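Side-chain contacts in 2-C-methyl-D-erythritol 4-phosphate cytidylyltransferase (Thermus thermophilus HB8, PDB 2PX7), which probably catalyses the transfer of a cytidylyl group from CTP to 2-C-methyl-D-erythritol 4-phosphate, releasing diphosphate, in the non-mevalonate route to isoprenoids: residues H182-A185 against R186-L190; Q197-A201 against L202-V206. All coordinates share one frame; numbering follows the deposited sequence.

In the fold
Both contacts are C-terminal helix ends, in series along the chain: contact 1 finishes helix 175-188, and contact 2 finishes helix 195-201 and leads into strand 207-210, an outermost strand of the mixed sheet within the chain. Each turns out of its helix at a glycine with positive phi. Their centres lie about 12 Å apart, and the two pack together, Leu190 on Ala201 and Tyr184 on Leu202. Contact 1 is partly buried, with His182 and Ala185 inward and long cationic side chains folded over the surface. Contact 2, also partly buried, relies on an apolar group around Val199 and Val206, and its flank meets the second subunit. Both lie away from the annotated sites.

Contact 1: H182-A185 against R186-L190; sequences HAYA and RRKGL
The last turn of helix 175-188 brings Tyr184 together with Arg187 and Lys188, three and four residues on. With CG anti to the backbone N (chi1 -178°), the tyrosine ring swings out beside them. Lys188 bends at chi2 and chi3 and lays its chain over one ring face, CG standing 3.8 Å from the centroid of the Tyr184 ring in a CH-pi contact. Further along, Lys188 CE passes 3.6 Å from Tyr184 OH. Arg187 arrives in the ring plane instead: its NH2 is 3.2 Å from Tyr184 CD1 at the ring edge, the guanidinium turned 68° from the ring. An alanine in place of Tyr184 would probably leave the Lys188 chain without its aromatic bed and both cationic chains freer to swing.

Beneath, Arg186 N bonds to His182 O (3.0 Å) and Lys188 N to Tyr184 O (3.1 Å). Leu190 N then reaches back to Ala185 O (3.1 Å), and a water bound to Leu190 O (2.9 Å) also donates weakly to that carbonyl. On the inner side, His182 NE2 bonds to Asp195 and its ring packs on helix 93-103. Gly189, with positive phi, makes the break typical of a helix C-terminus.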
ATOM      1  N   HIS A 182      22.708  -6.234  16.199  1.00 27.15           N
ATOM      2  CA  HIS A 182      22.108  -7.354  16.894  1.00 28.26           C
ATOM      3  C   HIS A 182      22.748  -7.608  18.278  1.00 29.15           C
ATOM      4  O   HIS A 182      22.039  -7.950  19.213  1.00 29.53           O
ATOM      5  CB  HIS A 182      22.098  -8.614  16.013  1.00 27.67           C
ATOM      6  CG  HIS A 182      20.923  -8.682  15.081  1.00 27.56           C
ATOM      7  ND1 HIS A 182      19.750  -9.329  15.406  1.00 25.22           N
ATOM      8  CD2 HIS A 182      20.732  -8.152  13.847  1.00 25.63           C
ATOM      9  CE1 HIS A 182      18.896  -9.217  14.403  1.00 26.52           C
ATOM     10  NE2 HIS A 182      19.468  -8.503  13.445  1.00 26.69           N
ATOM     11  N   ALA A 183      24.058  -7.393  18.408  1.00 30.48           N
ATOM     12  CA  ALA A 183      24.751  -7.530  19.711  1.00 32.31           C
ATOM     13  C   ALA A 183      24.257  -6.517  20.752  1.00 33.23           C
ATOM     14  O   ALA A 183      23.983  -6.865  21.910  1.00 33.66           O
ATOM     15  CB  ALA A 183      26.275  -7.412  19.531  1.00 31.97           C
ATOM     16  N   TYR A 184      24.143  -5.259  20.332  1.00 33.88           N
ATOM     17  CA  TYR A 184      23.613  -4.206  21.190  1.00 34.17           C
ATOM     18  C   TYR A 184      22.152  -4.462  21.544  1.00 34.10           C
ATOM     19  O   TYR A 184      21.745  -4.246  22.684  1.00 33.58           O
ATOM     20  CB  TYR A 184      23.772  -2.847  20.506  1.00 34.86           C
ATOM     21  CG  TYR A 184      23.296  -1.665  21.317  1.00 36.16           C
ATOM     22  CD1 TYR A 184      23.967  -1.269  22.482  1.00 38.26           C
ATOM     23  CD2 TYR A 184      22.191  -0.925  20.911  1.00 36.11           C
ATOM     24  CE1 TYR A 184      23.538  -0.153  23.226  1.00 38.72           C
ATOM     25  CE2 TYR A 184      21.754   0.185  21.641  1.00 37.84           C
ATOM     26  CZ  TYR A 184      22.435   0.569  22.794  1.00 38.26           C
ATOM     27  OH  TYR A 184      21.986   1.658  23.529  1.00 38.94           O
ATOM     28  N   ALA A 185      21.365  -4.922  20.570  1.00 34.09           N
ATOM     29  CA  ALA A 185      19.959  -5.248  20.820  1.00 35.01           C
ATOM     30  C   ALA A 185      19.792  -6.376  21.848  1.00 35.91           C
ATOM     31  O   ALA A 185      18.898  -6.316  22.679  1.00 35.74           O
ATOM     32  CB  ALA A 185      19.238  -5.576  19.539  1.00 34.06           C
ATOM     33  N   ARG A 186      20.660  -7.387  21.784  1.00 37.43           N
ATOM     34  CA  ARG A 186      20.664  -8.494  22.746  1.00 39.23           C
ATOM     35  C   ARG A 186      20.873  -7.975  24.179  1.00 39.02           C
ATOM     36  O   ARG A 186      20.111  -8.328  25.073  1.00 38.90           O
ATOM     37  CB  ARG A 186      21.745  -9.519  22.361  1.00 39.69           C
ATOM     38  CG  ARG A 186      21.575 -10.934  22.940  1.00 41.33           C
ATOM     39  CD  ARG A 186      22.579 -11.936  22.297  1.00 41.76           C
ATOM     40  NE  ARG A 186      22.503 -11.925  20.826  1.00 49.79           N
ATOM     41  CZ  ARG A 186      23.524 -11.680  19.984  1.00 52.26           C
ATOM     42  NH1 ARG A 186      24.766 -11.444  20.432  1.00 51.62           N
ATOM     43  NH2 ARG A 186      23.301 -11.684  18.671  1.00 51.71           N
ATOM     44  N   ARG A 187      21.872  -7.107  24.366  1.00 39.11           N
ATOM     45  CA  ARG A 187      22.159  -6.467  25.665  1.00 39.60           C
ATOM     46  C   ARG A 187      21.023  -5.601  26.219  1.00 38.26           C
ATOM     47  O   ARG A 187      20.816  -5.541  27.432  1.00 38.92           O
ATOM     48  CB  ARG A 187      23.438  -5.621  25.593  1.00 38.97           C
ATOM     49  CG  ARG A 187      24.640  -6.385  25.085  1.00 41.73           C
ATOM     50  CD  ARG A 187      25.992  -5.730  25.402  1.00 42.88           C
ATOM     51  NE  ARG A 187      26.005  -4.264  25.363  1.00 48.42           N
ATOM     52  CZ  ARG A 187      26.387  -3.539  24.315  1.00 51.54           C
ATOM     53  NH1 ARG A 187      26.766  -4.127  23.173  1.00 52.65           N
ATOM     54  NH2 ARG A 187      26.378  -2.213  24.405  1.00 52.97           N
ATOM     55  N   LYS A 188      20.298  -4.930  25.335  1.00 36.91           N
ATOM     56  CA  LYS A 188      19.263  -3.995  25.739  1.00 35.85           C
ATOM     57  C   LYS A 188      17.861  -4.599  25.817  1.00 34.80           C
ATOM     58  O   LYS A 188      16.952  -3.963  26.354  1.00 34.52           O
ATOM     59  CB  LYS A 188      19.245  -2.784  24.790  1.00 36.15           C
ATOM     60  CG  LYS A 188      20.569  -2.032  24.684  1.00 37.91           C
ATOM     61  CD  LYS A 188      20.954  -1.298  25.973  1.00 41.68           C
ATOM     62  CE  LYS A 188      20.189   0.022  26.126  1.00 45.61           C
ATOM     63  NZ  LYS A 188      20.782   0.899  27.192  1.00 48.25           N
ATOM     64  N   GLY A 189      17.682  -5.808  25.278  1.00 33.78           N
ATOM     65  CA  GLY A 189      16.349  -6.395  25.123  1.00 32.55           C
ATOM     66  C   GLY A 189      15.471  -5.654  24.128  1.00 32.16           C
ATOM     67  O   GLY A 189      14.235  -5.640  24.247  1.00 31.77           O
ATOM     68  N   LEU A 190      16.123  -5.041  23.137  1.00 31.33           N
ATOM     69  CA  LEU A 190      15.434  -4.325  22.074  1.00 30.32           C
ATOM     70  C   LEU A 190      14.940  -5.279  21.002  1.00 29.70           C
ATOM     71  O   LEU A 190      15.710  -6.039  20.414  1.00 29.09           O
ATOM     72  CB  LEU A 190      16.346  -3.237  21.453  1.00 30.43           C
ATOM     73  CG  LEU A 190      15.815  -2.486  20.220  1.00 30.69           C
ATOM     74  CD1 LEU A 190      14.546  -1.689  20.534  1.00 30.32           C
ATOM     75  CD2 LEU A 190      16.916  -1.571  19.625  1.00 29.83           C
TER
HETATM   76  O   HOH W   1      16.778  -8.619  21.363  1.00 40.41           O

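Contact 2: Q197-A201 against L202-V206; sequences QLVQA and LGYPV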
ATOM      1  N   GLN A 197      15.822  -0.582  12.227  1.00 23.38           N
ATOM      2  CA  GLN A 197      15.631   0.007  13.565  1.00 23.41           C
ATOM      3  C   GLN A 197      16.703  -0.356  14.572  1.00 23.64           C
ATOM      4  O   GLN A 197      16.999   0.437  15.465  1.00 24.37           O
ATOM      5  CB  GLN A 197      14.260  -0.354  14.110  1.00 23.75           C
ATOM      6  CG  GLN A 197      13.138   0.418  13.420  1.00 23.58           C
ATOM      7  CD  GLN A 197      11.816  -0.239  13.666  1.00 25.58           C
ATOM      8  OE1 GLN A 197      11.146   0.037  14.669  1.00 27.27           O
ATOM      9  NE2 GLN A 197      11.458  -1.175  12.792  1.00 22.06           N
ATOM     10  N   LEU A 198      17.280  -1.554  14.441  1.00 23.70           N
ATOM     11  CA  LEU A 198      18.386  -1.991  15.324  1.00 23.90           C
ATOM     12  C   LEU A 198      19.661  -1.212  15.010  1.00 24.05           C
ATOM     13  O   LEU A 198      20.422  -0.863  15.901  1.00 24.13           O
ATOM     14  CB  LEU A 198      18.657  -3.484  15.130  1.00 23.61           C
ATOM     15  CG  LEU A 198      17.505  -4.475  15.362  1.00 24.25           C
ATOM     16  CD1 LEU A 198      18.045  -5.889  15.316  1.00 24.36           C
ATOM     17  CD2 LEU A 198      16.753  -4.209  16.672  1.00 22.53           C
ATOM     18  N   VAL A 199      19.893  -0.962  13.724  1.00 24.06           N
ATOM     19  CA  VAL A 199      21.065  -0.224  13.280  1.00 24.81           C
ATOM     20  C   VAL A 199      20.967   1.259  13.723  1.00 25.68           C
ATOM     21  O   VAL A 199      21.945   1.851  14.176  1.00 25.07           O
ATOM     22  CB  VAL A 199      21.263  -0.369  11.717  1.00 25.15           C
ATOM     23  CG1 VAL A 199      22.365   0.573  11.199  1.00 24.72           C
ATOM     24  CG2 VAL A 199      21.601  -1.818  11.349  1.00 22.19           C
ATOM     25  N   GLN A 200      19.773   1.829  13.576  1.00 26.75           N
ATOM     26  CA  GLN A 200      19.439   3.168  14.074  1.00 28.33           C
ATOM     27  C   GLN A 200      19.746   3.330  15.577  1.00 28.31           C
ATOM     28  O   GLN A 200      20.276   4.356  15.990  1.00 28.15           O
ATOM     29  CB  GLN A 200      17.960   3.447  13.752  1.00 27.83           C
ATOM     30  CG  GLN A 200      17.423   4.828  14.089  1.00 30.87           C
ATOM     31  CD  GLN A 200      15.979   4.955  13.630  1.00 31.64           C
ATOM     32  OE1 GLN A 200      15.167   4.032  13.809  1.00 36.09           O
ATOM     33  NE2 GLN A 200      15.662   6.068  13.011  1.00 29.99           N
ATOM     34  N   ALA A 201      19.462   2.307  16.384  1.00 28.86           N
ATOM     35  CA  ALA A 201      19.733   2.361  17.829  1.00 29.40           C
ATOM     36  C   ALA A 201      21.229   2.443  18.166  1.00 30.37           C
ATOM     37  O   ALA A 201      21.610   2.887  19.248  1.00 30.87           O
ATOM     38  CB  ALA A 201      19.054   1.187  18.551  1.00 29.54           C
ATOM     39  N   LEU A 202      22.082   2.074  17.211  1.00 30.81           N
ATOM     40  CA  LEU A 202      23.530   2.266  17.363  1.00 31.16           C
ATOM     41  C   LEU A 202      23.980   3.710  17.174  1.00 31.16           C
ATOM     42  O   LEU A 202      25.052   4.094  17.613  1.00 32.44           O
ATOM     43  CB  LEU A 202      24.294   1.362  16.377  1.00 31.28           C
ATOM     44  CG  LEU A 202      24.489  -0.121  16.690  1.00 30.08           C
ATOM     45  CD1 LEU A 202      25.230  -0.780  15.519  1.00 28.62           C
ATOM     46  CD2 LEU A 202      25.287  -0.347  17.985  1.00 30.77           C
ATOM     47  N   GLY A 203      23.165   4.520  16.517  1.00 31.10           N
ATOM     48  CA  GLY A 203      23.589   5.849  16.145  1.00 30.08           C
ATOM     49  C   GLY A 203      24.063   5.858  14.700  1.00 29.49           C
ATOM     50  O   GLY A 203      24.648   6.845  14.256  1.00 29.03           O
ATOM     51  N   TYR A 204      23.825   4.765  13.973  1.00 28.26           N
ATOM     52  CA  TYR A 204      24.266   4.662  12.573  1.00 27.43           C
ATOM     53  C   TYR A 204      23.162   5.133  11.588  1.00 27.68           C
ATOM     54  O   TYR A 204      22.017   4.670  11.668  1.00 26.76           O
ATOM     55  CB  TYR A 204      24.712   3.237  12.224  1.00 25.94           C
ATOM     56  CG  TYR A 204      25.563   3.145  10.949  1.00 25.30           C
ATOM     57  CD1 TYR A 204      26.954   3.112  11.021  1.00 21.17           C
ATOM     58  CD2 TYR A 204      24.969   3.100   9.679  1.00 23.60           C
ATOM     59  CE1 TYR A 204      27.742   3.039   9.877  1.00 23.03           C
ATOM     60  CE2 TYR A 204      25.751   3.031   8.513  1.00 23.11           C
ATOM     61  CZ  TYR A 204      27.136   3.001   8.631  1.00 24.97           C
ATOM     62  OH  TYR A 204      27.926   2.925   7.528  1.00 23.54           O
ATOM     63  N   PRO A 205      23.521   6.026  10.641  1.00 27.89           N
ATOM     64  CA  PRO A 205      22.551   6.560   9.667  1.00 27.55           C
ATOM     65  C   PRO A 205      22.066   5.485   8.687  1.00 27.01           C
ATOM     66  O   PRO A 205      22.858   4.725   8.142  1.00 26.81           O
ATOM     67  CB  PRO A 205      23.358   7.645   8.927  1.00 27.35           C
ATOM     68  CG  PRO A 205      24.804   7.167   9.036  1.00 28.18           C
ATOM     69  CD  PRO A 205      24.881   6.575  10.429  1.00 28.08           C
ATOM     70  N   VAL A 206      20.765   5.411   8.477  1.00 26.90           N
ATOM     71  CA  VAL A 206      20.234   4.424   7.536  1.00 26.87           C
ATOM     72  C   VAL A 206      19.665   5.145   6.319  1.00 26.92           C
ATOM     73  O   VAL A 206      18.709   5.884   6.442  1.00 27.25           O
ATOM     74  CB  VAL A 206      19.169   3.508   8.189  1.00 26.19           C
ATOM     75  CG1 VAL A 206      18.633   2.486   7.191  1.00 24.35           C
ATOM     76  CG2 VAL A 206      19.757   2.816   9.444  1.00 26.98           C
TER
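Helix 195-201 runs out as Val199 and Gln200 hand their carbonyls to the residues that follow, and the chain reverses at Gly203 in a Schellman motif. Leu202 N bonds to Val199 O at 3.0 Å, standing well above the carbonyl plane, and Tyr204 N adds a weak bond to the same oxygen at 3.5 Å. Gly203 N takes Gln200 O at 2.9 Å, again from above the plane. At phi 98° a side chain on Gly203 would be jammed against the preceding carbonyl.

Val199 is the side chain around which the returning chain folds. Its CG1, anti to the backbone N (chi1 171°), meets Tyr204 CB at 3.7 Å, the two side chains lying side by side and pointing the same way. The same methyl touches Val206 CG2 at 3.9 Å, though here the side chains slant across each other. Leu202 CB rests against Val199 O at 3.3 Å. The Tyr204 side chain packs on Ala136 of strand 136-142, and its OH bonds to Ser134 O at the end of helix 121-134, while Gln200 NE2 bonds to Gly156 O of the second subunit.

The chemistry thus divides: backbone bonds fix the turn, apolar contacts pack the buried Val199 and Val206 together, and the polar ends of Tyr204 and Gln200 tie the turn to its own chain and to the partner subunit.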